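Local coordinates for protein valine-pyruvate aminotransferase (Salmonella typhimurium, PDB 3G7Q) that probably makes alanine by transferring the amino group of valine to pyruvate, as a pyridoxal 5'-phosphate-dependent aminotransferase of class I, at residues Glu90-Asp95 with Ala234-Asn239; Asn241-Met246 with Gly259-Asn264; Gly194-Asp199 with Ile230-Arg235; Gly223-Gly228 with Asp298-Ser303. All blocks are in the same frame, centred on the assembly; numbering follows the deposited sequence. Where two conformers were deposited one is given.

How the contacts relate
Contact 2 lies in the core, joining two strands of the central sheet by backbone hydrogen bonds and branched aliphatic side chains. Contact 4 is buried and largely apolar, with no hydrogen bond across it, and sets a proline-rich loop against the start of helix 299-325. Contact 1 is a surface contact in which Trp94 packs on Trp238 and Pro236, with one bridging water, and contact 3, partly buried, is the one dominated by charge. The connection between strands 216-219 and 242-247 supplies 223-228, 230-235 and 234-239; contacts 1 and 3 share Ala234 and Arg235. Trp94 packs on Leu244 of contact 2, Met246 of contact 2 reaches Phe226 of contact 4, and Thr91 touches Leu300.

Contact 1 of 4, residues Glu90-Asp95 with Ala234-Asn239; sequences ETLGWD and ARPLWN
At the C-terminal end of helix 77-92, on the surface of the large-domain fold of a class I aminotransferase, Trp94 lies against Pro236 and Trp238 of the loop leading into strand 242-247. The helix stops at Gly93, which has a positive phi of 75°, and the chain turns to bring Trp94 up to the loop. The Trp94 indole is covered on both faces. On one, CB of Trp238 makes a CH-pi contact, 3.7 Å from the centroid of the six-membered ring of Trp94 and almost on the ring normal. On the opposite face CD1 of Leu92, two residues back in the chain, sits toward the rim. Pro236 comes in at the edge, its CB 3.8 Å from Trp94 CZ2, and its CG also meets Leu92 CD2 at 4.5 Å.

Trp238 holds CG anti to its own backbone N (chi1 -170°), which carries its indole past Trp94 instead of over it. The two ring systems meet at a slant, planes at 34°. No direct hydrogen bond joins the segments. A water in the plane of the Trp94 ring accepts from NE1 of Trp94 at 3.1 Å and donates weakly to the carbonyl O of Pro236. The other indole N-H, on NE1 of Trp238, turns to the carbonyl of Ile242 in a weak bond. Farther along, the Trp94 ring packs on Leu244 of the sheet. Beyond Trp94, the backbone O of Asp95 comes at a slant to the second indole, 4.0 Å from Trp238 CZ3.

Contact 2 of 4, residues Asn241-Met246 with Gly259-Asn264; sequences NIILCM and GIIIAN
Strands 242-247 and 259-262, joined here through Leu244-Ile262 and Met246-Ile260, form an antiparallel beta hairpin inside the seven-stranded mixed sheet of the fold type I aminotransferase large domain. Strand 259-262 is the one that runs against all the others in that sheet, and strand 101-104 flanks its far side. Both pairs are hydrogen-bonded ones: Leu244 N reaches Ile262 O at 2.8 Å in the carbonyl plane with an N-H...O angle of 170°, and Ile262 N returns to Leu244 O. Met246 N bonds to Ile260 O at the same length, tilted from the carbonyl plane, whereas Ile260 N meets Met246 O from above that plane. Cys245 and Ile261 make the non-hydrogen-bonded pair between.

Cys245 and Ile261 project to the face covered by helices 107-118 and 265-278; Ile243 packs on both helices beside them, its CG2 3.6 Å from Ile261 CG2. On the other face Met246, a selenomethionine, crosses Ile262 at a slant: chi1 (-60°) and an extended chi2 (-178°) put its SE 3.9 Å from Ile262 CD1, and the chi3 bend turns CE toward the loop of Val224, Pro225 and Phe226. Where the strands part, Ala263 CB rests against Ile243 CG1. Asn264 caps helix 265-278, OD1 accepting from Thr267 N. A water closes the hairpin's open end, donating to Ile242 O at 2.7 Å and accepting from Asn264 N at 2.9 Å.

Contact 3 of 4, residues Gly194-Asp199 with Ile230-Arg235; sequences GNVITD and IFSEAR
Asp199, in the first turn of helix 199-211, gathers Arg235 and Glu233 of the facing loop around its carboxylate. OD1 of Asp199 accepts from the backbone N of Arg235 at 2.9 Å, on the syn side and 22° out of the carboxylate plane, and is also held by a salt bridge to Arg188 NH2. OD2 of Asp199 lies over a face of the Arg235 guanidinium, 3.5 Å from NH1; this salt bridge acts through charge alone, since no N-H points at the oxygen. The same OD2 is only 2.5 Å from Glu233 OE2, with the carboxylate planes at right angles. So close an approach suggests that one of the two acids is protonated, and the nearby arginines would probably ease the remaining charge.

One water accepts from Asp199 N at 2.8 Å and donates to Glu233 OE1 at 2.7 Å; a second accepts from Arg235 NH2 at 3.0 Å in the guanidinium plane and donates weakly to Asp199 OD2. The chi1 of Val196 (167°) splits its methyls, CG1 to Ala234 CB and CG2 to Ile230 CD1. CG2 also lies 3.4 Å from Ser232 OG, a hydroxyl weakly bonded to Glu337 O. Val196 N is bonded to Glu337 OE1, and Val196 O to Lys167 NZ. The contact thus ties the loop between strand 181-187 and helix 199-211 to the connection between strands 216-219 and 242-247.

Contact 4 of 4, residues Gly223-Gly228 with Asp298-Ser303; sequences GVPFPG and DLLRLS
Phe226 and Leu299 cross obliquely, and beside them Ser303 fits under the loop of Pro225, Pro227 and Gly228. CB of Phe226 faces the helix, and a chi1 of 59°, with CG between the backbone N and the carbonyl carbon, lays the ring alongside Leu299 and on toward the sheet. Leu299 answers with both methyls: CD2 comes at a slant to the ring, 3.6 Å from Phe226 CD2, while CD1 lies against Phe226 CB at 3.9 Å. On the next position of the helix, Leu300 turns its CD1 back to the loop and meets Pro225 CB at 3.8 Å.

Ser303 points its CB into the turn made by the loop, 3.2 Å from Pro227 O and 3.6 Å from Pro225 O. Its OG touches Phe226 CB but bonds within its own helix, donating to Leu299 O at 3.0 Å; that carbonyl also receives Ser303 N from the opposite face of its plane. The polar end is thus satisfied inside the helix. Cis peptides before both Pro225 and Pro227 fold the loop sharply, and Gly228 N closes it with a bond to Gly223 O. Gly228, with a phi of 73°, has no side chain to crowd Ser303.

Met290 and Met246 pack on Phe226 as well. Helix 299-325 is probably the long interdomain helix of fold type I aminotransferases, and here its first turn packs on the loop that follows strand 216-219.

Contact 1 of 4, residues Glu90-Asp95 with Ala234-Asn239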
# COMPACT_ATOMS: atom_id res chain seq x y z
N GLU A 90 2.66 -7.81 27.63
CA GLU A 90 3.20 -8.89 28.49
C GLU A 90 4.70 -9.11 28.41
O GLU A 90 5.29 -9.58 29.38
CB GLU A 90 2.47 -10.22 28.23
CG GLU A 90 1.05 -10.26 28.77
CD GLU A 90 0.98 -10.04 30.28
OE1 GLU A 90 1.70 -10.74 31.04
OE2 GLU A 90 0.21 -9.15 30.71
N THR A 91 5.32 -8.77 27.29
CA THR A 91 6.76 -8.98 27.14
C THR A 91 7.59 -7.79 27.63
O THR A 91 8.67 -7.99 28.20
CB THR A 91 7.14 -9.33 25.68
OG1 THR A 91 6.89 -8.22 24.82
CG2 THR A 91 6.35 -10.55 25.19
N LEU A 92 7.09 -6.57 27.44
CA LEU A 92 7.86 -5.36 27.79
C LEU A 92 7.24 -4.47 28.86
O LEU A 92 7.90 -3.55 29.36
CB LEU A 92 8.12 -4.55 26.52
CG LEU A 92 8.99 -5.21 25.45
CD1 LEU A 92 8.96 -4.41 24.12
CD2 LEU A 92 10.43 -5.39 25.92
N GLY A 93 6.00 -4.73 29.23
CA GLY A 93 5.30 -3.90 30.20
C GLY A 93 4.84 -2.56 29.63
O GLY A 93 4.62 -1.62 30.38
N TRP A 94 4.67 -2.47 28.31
CA TRP A 94 4.18 -1.23 27.71
C TRP A 94 2.64 -1.17 27.81
O TRP A 94 1.96 -2.17 27.54
CB TRP A 94 4.62 -1.07 26.26
CG TRP A 94 6.10 -0.94 26.04
CD1 TRP A 94 7.06 -0.70 26.97
CD2 TRP A 94 6.75 -0.91 24.77
NE1 TRP A 94 8.29 -0.59 26.36
CE2 TRP A 94 8.13 -0.72 25.01
CE3 TRP A 94 6.31 -1.07 23.45
CZ2 TRP A 94 9.06 -0.66 23.98
CZ3 TRP A 94 7.24 -1.01 22.43
CH2 TRP A 94 8.60 -0.83 22.70
N ASP A 95 2.10 -0.01 28.17
CA ASP A 95 0.66 0.16 28.31
C ASP A 95 0.05 0.44 26.93
O ASP A 95 -0.35 1.55 26.62
CB ASP A 95 0.36 1.27 29.31
CG ASP A 95 -1.11 1.43 29.61
OD1 ASP A 95 -1.92 0.57 29.20
OD2 ASP A 95 -1.45 2.44 30.26
N ALA A 234 20.65 -1.73 23.97
CA ALA A 234 19.70 -0.70 23.65
C ALA A 234 18.46 -0.88 24.51
O ALA A 234 17.72 -1.85 24.34
CB ALA A 234 19.35 -0.75 22.15
N ARG A 235 18.23 0.02 25.44
CA ARG A 235 17.03 -0.11 26.26
C ARG A 235 15.83 0.30 25.44
O ARG A 235 15.80 1.39 24.88
CB ARG A 235 17.11 0.77 27.51
CG ARG A 235 15.82 0.77 28.32
CD ARG A 235 15.91 1.67 29.56
NE ARG A 235 17.13 1.34 30.25
CZ ARG A 235 18.25 2.05 30.26
NH1 ARG A 235 18.33 3.26 29.70
NH2 ARG A 235 19.30 1.56 30.91
N PRO A 236 14.81 -0.57 25.35
CA PRO A 236 13.63 -0.15 24.59
C PRO A 236 12.94 1.05 25.25
O PRO A 236 13.04 1.22 26.49
CB PRO A 236 12.74 -1.40 24.61
CG PRO A 236 13.71 -2.54 24.88
CD PRO A 236 14.68 -1.96 25.83
N LEU A 237 12.27 1.85 24.44
CA LEU A 237 11.60 3.06 24.91
C LEU A 237 10.26 3.26 24.25
O LEU A 237 10.15 3.23 23.03
CB LEU A 237 12.44 4.30 24.57
CG LEU A 237 11.91 5.69 25.00
CD1 LEU A 237 11.82 5.82 26.51
CD2 LEU A 237 12.78 6.84 24.44
N TRP A 238 9.23 3.46 25.07
CA TRP A 238 7.94 3.89 24.54
C TRP A 238 7.20 4.69 25.61
O TRP A 238 7.29 4.39 26.81
CB TRP A 238 7.04 2.76 24.03
CG TRP A 238 5.84 3.36 23.29
CD1 TRP A 238 5.82 3.79 21.98
CD2 TRP A 238 4.54 3.64 23.81
NE1 TRP A 238 4.59 4.32 21.67
CE2 TRP A 238 3.78 4.23 22.77
CE3 TRP A 238 3.93 3.43 25.05
CZ2 TRP A 238 2.46 4.62 22.94
CZ3 TRP A 238 2.64 3.83 25.22
CH2 TRP A 238 1.90 4.41 24.17
N ASN A 239 6.58 5.78 25.16
CA ASN A 239 5.68 6.58 26.00
C ASN A 239 4.71 7.24 25.02
O ASN A 239 4.91 7.16 23.80
CB ASN A 239 6.44 7.55 26.91
CG ASN A 239 7.23 8.58 26.16
OD1 ASN A 239 6.68 9.32 25.35
ND2 ASN A 239 8.52 8.67 26.45
O HOH W 1 10.86 -0.80 28.10

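Contact 2 of 4, residues Asn241-Met246 with Gly259-Asn264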
# COMPACT_ATOMS: atom_id res chain seq x y z
N ASN A 241 4.30 10.09 23.77
CA ASN A 241 4.83 11.06 22.81
C ASN A 241 5.78 10.40 21.80
O ASN A 241 6.45 11.09 21.02
CB ASN A 241 5.58 12.19 23.50
CG ASN A 241 5.76 13.41 22.60
OD1 ASN A 241 4.83 13.83 21.94
ND2 ASN A 241 6.96 13.99 22.59
N ILE A 242 5.86 9.07 21.83
CA ILE A 242 6.71 8.35 20.89
C ILE A 242 5.85 7.64 19.85
O ILE A 242 4.78 7.12 20.16
CB ILE A 242 7.65 7.38 21.60
CG1 ILE A 242 8.69 8.19 22.37
CG2 ILE A 242 8.34 6.46 20.58
CD1 ILE A 242 9.62 7.40 23.14
N ILE A 243 6.31 7.68 18.61
CA ILE A 243 5.66 6.96 17.52
C ILE A 243 6.69 5.92 17.09
O ILE A 243 7.76 6.27 16.63
CB ILE A 243 5.29 7.88 16.34
CG1 ILE A 243 4.37 9.04 16.81
CG2 ILE A 243 4.57 7.07 15.23
CD1 ILE A 243 4.12 10.07 15.71
N LEU A 244 6.34 4.64 17.22
CA LEU A 244 7.26 3.54 16.96
C LEU A 244 6.83 2.75 15.74
O LEU A 244 5.72 2.22 15.74
CB LEU A 244 7.28 2.67 18.22
CG LEU A 244 8.11 1.39 18.34
CD1 LEU A 244 9.53 1.68 17.97
CD2 LEU A 244 7.99 0.87 19.78
N CYS A 245 7.70 2.64 14.72
CA CYS A 245 7.37 1.93 13.48
C CYS A 245 8.09 0.59 13.48
O CYS A 245 9.30 0.54 13.69
CB CYS A 245 7.78 2.73 12.26
SG CYS A 245 6.94 4.35 12.23
N MSE A 246 7.33 -0.47 13.24
CA MSE A 246 7.85 -1.82 13.17
C MSE A 246 7.42 -2.43 11.85
O MSE A 246 6.57 -1.90 11.15
CB MSE A 246 7.38 -2.65 14.38
CG MSE A 246 7.83 -2.06 15.73
SE MSE A 246 7.25 -3.21 17.18
CE MSE A 246 9.08 -4.53 16.95
N GLY A 259 3.45 -3.17 7.81
CA GLY A 259 4.04 -2.14 8.65
C GLY A 259 3.15 -1.93 9.87
O GLY A 259 1.93 -2.09 9.81
N ILE A 260 3.77 -1.59 11.00
CA ILE A 260 3.05 -1.40 12.24
C ILE A 260 3.43 -0.06 12.84
O ILE A 260 4.61 0.28 12.85
CB ILE A 260 3.45 -2.51 13.23
CG1 ILE A 260 3.04 -3.88 12.69
CG2 ILE A 260 2.86 -2.27 14.60
CD1 ILE A 260 3.75 -5.05 13.36
N ILE A 261 2.46 0.71 13.32
CA ILE A 261 2.75 1.99 13.98
C ILE A 261 2.17 1.92 15.37
O ILE A 261 1.00 1.56 15.56
CB ILE A 261 2.14 3.19 13.26
CG1 ILE A 261 2.74 3.36 11.86
CG2 ILE A 261 2.35 4.48 14.05
CD1 ILE A 261 1.95 4.37 11.01
N ILE A 262 2.99 2.28 16.36
CA ILE A 262 2.55 2.31 17.76
C ILE A 262 2.63 3.75 18.20
O ILE A 262 3.69 4.36 18.11
CB ILE A 262 3.42 1.36 18.61
CG1 ILE A 262 3.26 -0.08 18.09
CG2 ILE A 262 3.03 1.42 20.09
CD1 ILE A 262 4.36 -0.95 18.46
N ALA A 263 1.52 4.30 18.69
CA ALA A 263 1.45 5.72 19.06
C ALA A 263 0.26 5.98 19.95
O ALA A 263 -0.55 5.07 20.17
CB ALA A 263 1.38 6.60 17.79
N ASN A 264 0.14 7.20 20.46
CA ASN A 264 -1.03 7.57 21.25
C ASN A 264 -2.28 7.44 20.37
O ASN A 264 -2.19 7.50 19.14
CB ASN A 264 -0.90 8.96 21.91
CG ASN A 264 -0.82 10.11 20.91
OD1 ASN A 264 -1.65 10.24 20.00
ND2 ASN A 264 0.15 11.00 21.12
O HOH W 2 2.60 8.77 20.28

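Contact 3 of 4, residues Gly194-Asp199 with Ile230-Arg235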
# COMPACT_ATOMS: atom_id res chain seq x y z
N GLY A 194 24.09 1.00 10.52
CA GLY A 194 24.05 0.00 11.56
C GLY A 194 24.19 0.67 12.94
O GLY A 194 24.39 -0.02 13.96
N ASN A 195 24.12 2.00 13.00
CA ASN A 195 24.25 2.67 14.27
C ASN A 195 23.08 2.39 15.22
O ASN A 195 21.94 2.28 14.77
CB ASN A 195 24.30 4.18 14.07
CG ASN A 195 24.67 4.92 15.36
OD1 ASN A 195 25.63 4.54 16.04
ND2 ASN A 195 23.90 5.97 15.69
N VAL A 196 23.39 2.34 16.50
CA VAL A 196 22.38 2.25 17.54
C VAL A 196 22.53 3.48 18.44
O VAL A 196 23.48 3.57 19.24
CB VAL A 196 22.44 0.92 18.31
CG1 VAL A 196 21.58 0.98 19.58
CG2 VAL A 196 21.99 -0.22 17.40
N ILE A 197 21.67 4.45 18.24
CA ILE A 197 21.69 5.64 19.06
C ILE A 197 21.70 5.23 20.56
O ILE A 197 20.97 4.32 20.95
CB ILE A 197 20.50 6.55 18.66
CG1 ILE A 197 20.52 7.85 19.45
CG2 ILE A 197 19.15 5.78 18.80
CD1 ILE A 197 19.40 8.79 19.06
N THR A 198 22.53 5.88 21.37
CA THR A 198 22.72 5.47 22.77
C THR A 198 21.49 5.76 23.62
O THR A 198 20.65 6.61 23.28
CB THR A 198 23.95 6.12 23.42
OG1 THR A 198 23.71 7.51 23.69
CG2 THR A 198 25.22 5.91 22.54
N ASP A 199 21.35 5.03 24.73
CA ASP A 199 20.25 5.31 25.64
C ASP A 199 20.22 6.79 26.05
O ASP A 199 19.15 7.40 26.04
CB ASP A 199 20.31 4.46 26.91
CG ASP A 199 20.19 2.98 26.63
OD1 ASP A 199 19.55 2.61 25.64
OD2 ASP A 199 20.74 2.22 27.42
N ILE A 230 19.99 -6.80 16.10
CA ILE A 230 20.71 -5.82 16.90
C ILE A 230 21.77 -6.53 17.69
O ILE A 230 21.50 -7.57 18.33
CB ILE A 230 19.71 -5.00 17.78
CG1 ILE A 230 20.44 -3.90 18.54
CG2 ILE A 230 18.94 -5.96 18.74
CD1 ILE A 230 19.51 -2.88 19.18
N PHE A 231 22.97 -5.97 17.67
CA PHE A 231 24.14 -6.57 18.29
C PHE A 231 24.72 -5.75 19.45
O PHE A 231 25.85 -5.99 19.91
CB PHE A 231 25.22 -6.77 17.23
CG PHE A 231 24.68 -7.25 15.89
CD1 PHE A 231 23.89 -8.39 15.81
CD2 PHE A 231 24.99 -6.59 14.70
CE1 PHE A 231 23.41 -8.83 14.62
CE2 PHE A 231 24.51 -7.03 13.52
CZ PHE A 231 23.71 -8.12 13.46
N SER A 232 24.03 -4.71 19.85
CA SER A 232 24.51 -3.86 20.90
C SER A 232 23.43 -3.71 21.92
O SER A 232 22.28 -4.11 21.68
CB SER A 232 24.82 -2.49 20.33
OG SER A 232 23.60 -1.97 19.81
N GLU A 233 23.79 -3.12 23.05
CA GLU A 233 22.83 -2.80 24.09
C GLU A 233 21.92 -1.67 23.59
O GLU A 233 22.36 -0.80 22.85
CB GLU A 233 23.56 -2.38 25.35
CG GLU A 233 22.68 -1.96 26.52
CD GLU A 233 22.24 -0.50 26.51
OE1 GLU A 233 22.92 0.36 25.91
OE2 GLU A 233 21.20 -0.24 27.14
N ALA A 234 20.65 -1.73 23.97
CA ALA A 234 19.70 -0.70 23.65
C ALA A 234 18.46 -0.88 24.51
O ALA A 234 17.72 -1.85 24.34
CB ALA A 234 19.35 -0.75 22.15
N ARG A 235 18.23 0.02 25.44
CA ARG A 235 17.03 -0.11 26.26
C ARG A 235 15.83 0.30 25.44
O ARG A 235 15.80 1.39 24.88
CB ARG A 235 17.11 0.77 27.51
CG ARG A 235 15.82 0.77 28.32
CD ARG A 235 15.91 1.67 29.56
NE ARG A 235 17.13 1.34 30.25
CZ ARG A 235 18.25 2.05 30.26
NH1 ARG A 235 18.33 3.26 29.70
NH2 ARG A 235 19.30 1.56 30.91
O HOH W 3 23.25 2.99 25.25
O HOH W 4 21.29 3.78 30.48

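Contact 4 of 4, residues Gly223-Gly228 with Asp298-Ser303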
# COMPACT_ATOMS: atom_id res chain seq x y z
N GLY A 223 14.90 -3.71 15.02
CA GLY A 223 15.10 -3.87 16.44
C GLY A 223 14.26 -4.92 17.16
O GLY A 223 13.72 -5.84 16.56
N VAL A 224 14.23 -4.77 18.47
CA VAL A 224 13.57 -5.64 19.41
C VAL A 224 12.13 -5.19 19.58
O VAL A 224 11.89 -4.00 19.61
CB VAL A 224 14.34 -5.55 20.77
CG1 VAL A 224 13.49 -5.86 21.94
CG2 VAL A 224 15.61 -6.39 20.69
N PRO A 225 11.19 -6.11 19.80
CA PRO A 225 11.29 -7.55 19.97
C PRO A 225 11.41 -8.38 18.69
O PRO A 225 11.75 -9.54 18.78
CB PRO A 225 9.99 -7.90 20.73
CG PRO A 225 9.06 -6.85 20.32
CD PRO A 225 9.84 -5.62 20.12
N PHE A 226 11.11 -7.79 17.52
CA PHE A 226 11.28 -8.48 16.24
C PHE A 226 11.62 -7.43 15.18
O PHE A 226 11.04 -6.36 15.18
CB PHE A 226 10.02 -9.27 15.83
CG PHE A 226 8.79 -8.44 15.71
CD1 PHE A 226 8.47 -7.83 14.51
CD2 PHE A 226 7.96 -8.26 16.80
CE1 PHE A 226 7.34 -7.03 14.41
CE2 PHE A 226 6.84 -7.49 16.70
CZ PHE A 226 6.54 -6.88 15.51
N PRO A 227 12.52 -7.76 14.24
CA PRO A 227 13.22 -9.03 14.05
C PRO A 227 14.46 -9.27 14.90
O PRO A 227 15.05 -10.35 14.83
CB PRO A 227 13.59 -8.96 12.57
CG PRO A 227 13.91 -7.52 12.38
CD PRO A 227 12.87 -6.79 13.18
N GLY A 228 14.84 -8.31 15.72
CA GLY A 228 15.95 -8.53 16.64
C GLY A 228 17.34 -8.54 16.03
O GLY A 228 18.24 -9.13 16.59
N ASP A 298 6.50 -18.06 18.91
CA ASP A 298 7.67 -18.21 18.06
C ASP A 298 8.30 -16.89 17.63
O ASP A 298 9.46 -16.89 17.22
CB ASP A 298 7.29 -18.95 16.78
CG ASP A 298 6.95 -20.40 17.01
OD1 ASP A 298 7.47 -20.98 17.98
OD2 ASP A 298 6.19 -20.95 16.18
N LEU A 299 7.57 -15.79 17.69
CA LEU A 299 8.07 -14.55 17.09
C LEU A 299 9.34 -14.03 17.79
O LEU A 299 10.37 -13.79 17.14
CB LEU A 299 6.95 -13.50 17.05
CG LEU A 299 7.25 -12.15 16.41
CD1 LEU A 299 7.72 -12.34 14.96
CD2 LEU A 299 6.01 -11.22 16.53
N LEU A 300 9.29 -13.89 19.10
CA LEU A 300 10.46 -13.45 19.85
C LEU A 300 11.57 -14.51 19.84
O LEU A 300 12.75 -14.18 19.68
CB LEU A 300 10.06 -13.07 21.30
CG LEU A 300 9.49 -11.65 21.49
CD1 LEU A 300 8.43 -11.31 20.48
CD2 LEU A 300 8.96 -11.42 22.92
N ARG A 301 11.20 -15.79 19.99
CA ARG A 301 12.19 -16.87 20.02
C ARG A 301 13.04 -16.91 18.74
O ARG A 301 14.28 -17.07 18.77
CB ARG A 301 11.47 -18.22 20.17
CG ARG A 301 12.38 -19.45 20.14
CD ARG A 301 11.61 -20.77 20.35
NE ARG A 301 10.73 -21.09 19.23
CZ ARG A 301 11.12 -21.67 18.10
NH1 ARG A 301 12.40 -21.97 17.89
NH2 ARG A 301 10.25 -21.94 17.14
N LEU A 302 12.36 -16.80 17.61
CA LEU A 302 13.06 -16.88 16.33
C LEU A 302 13.94 -15.66 16.14
O LEU A 302 15.08 -15.79 15.67
CB LEU A 302 12.06 -17.02 15.19
CG LEU A 302 11.34 -18.38 15.11
CD1 LEU A 302 10.27 -18.28 14.00
CD2 LEU A 302 12.33 -19.55 14.90
N SER A 303 13.45 -14.49 16.53
CA SER A 303 14.26 -13.28 16.45
C SER A 303 15.54 -13.42 17.26
O SER A 303 16.65 -13.13 16.80
CB SER A 303 13.45 -12.08 16.94
OG SER A 303 12.31 -11.83 16.09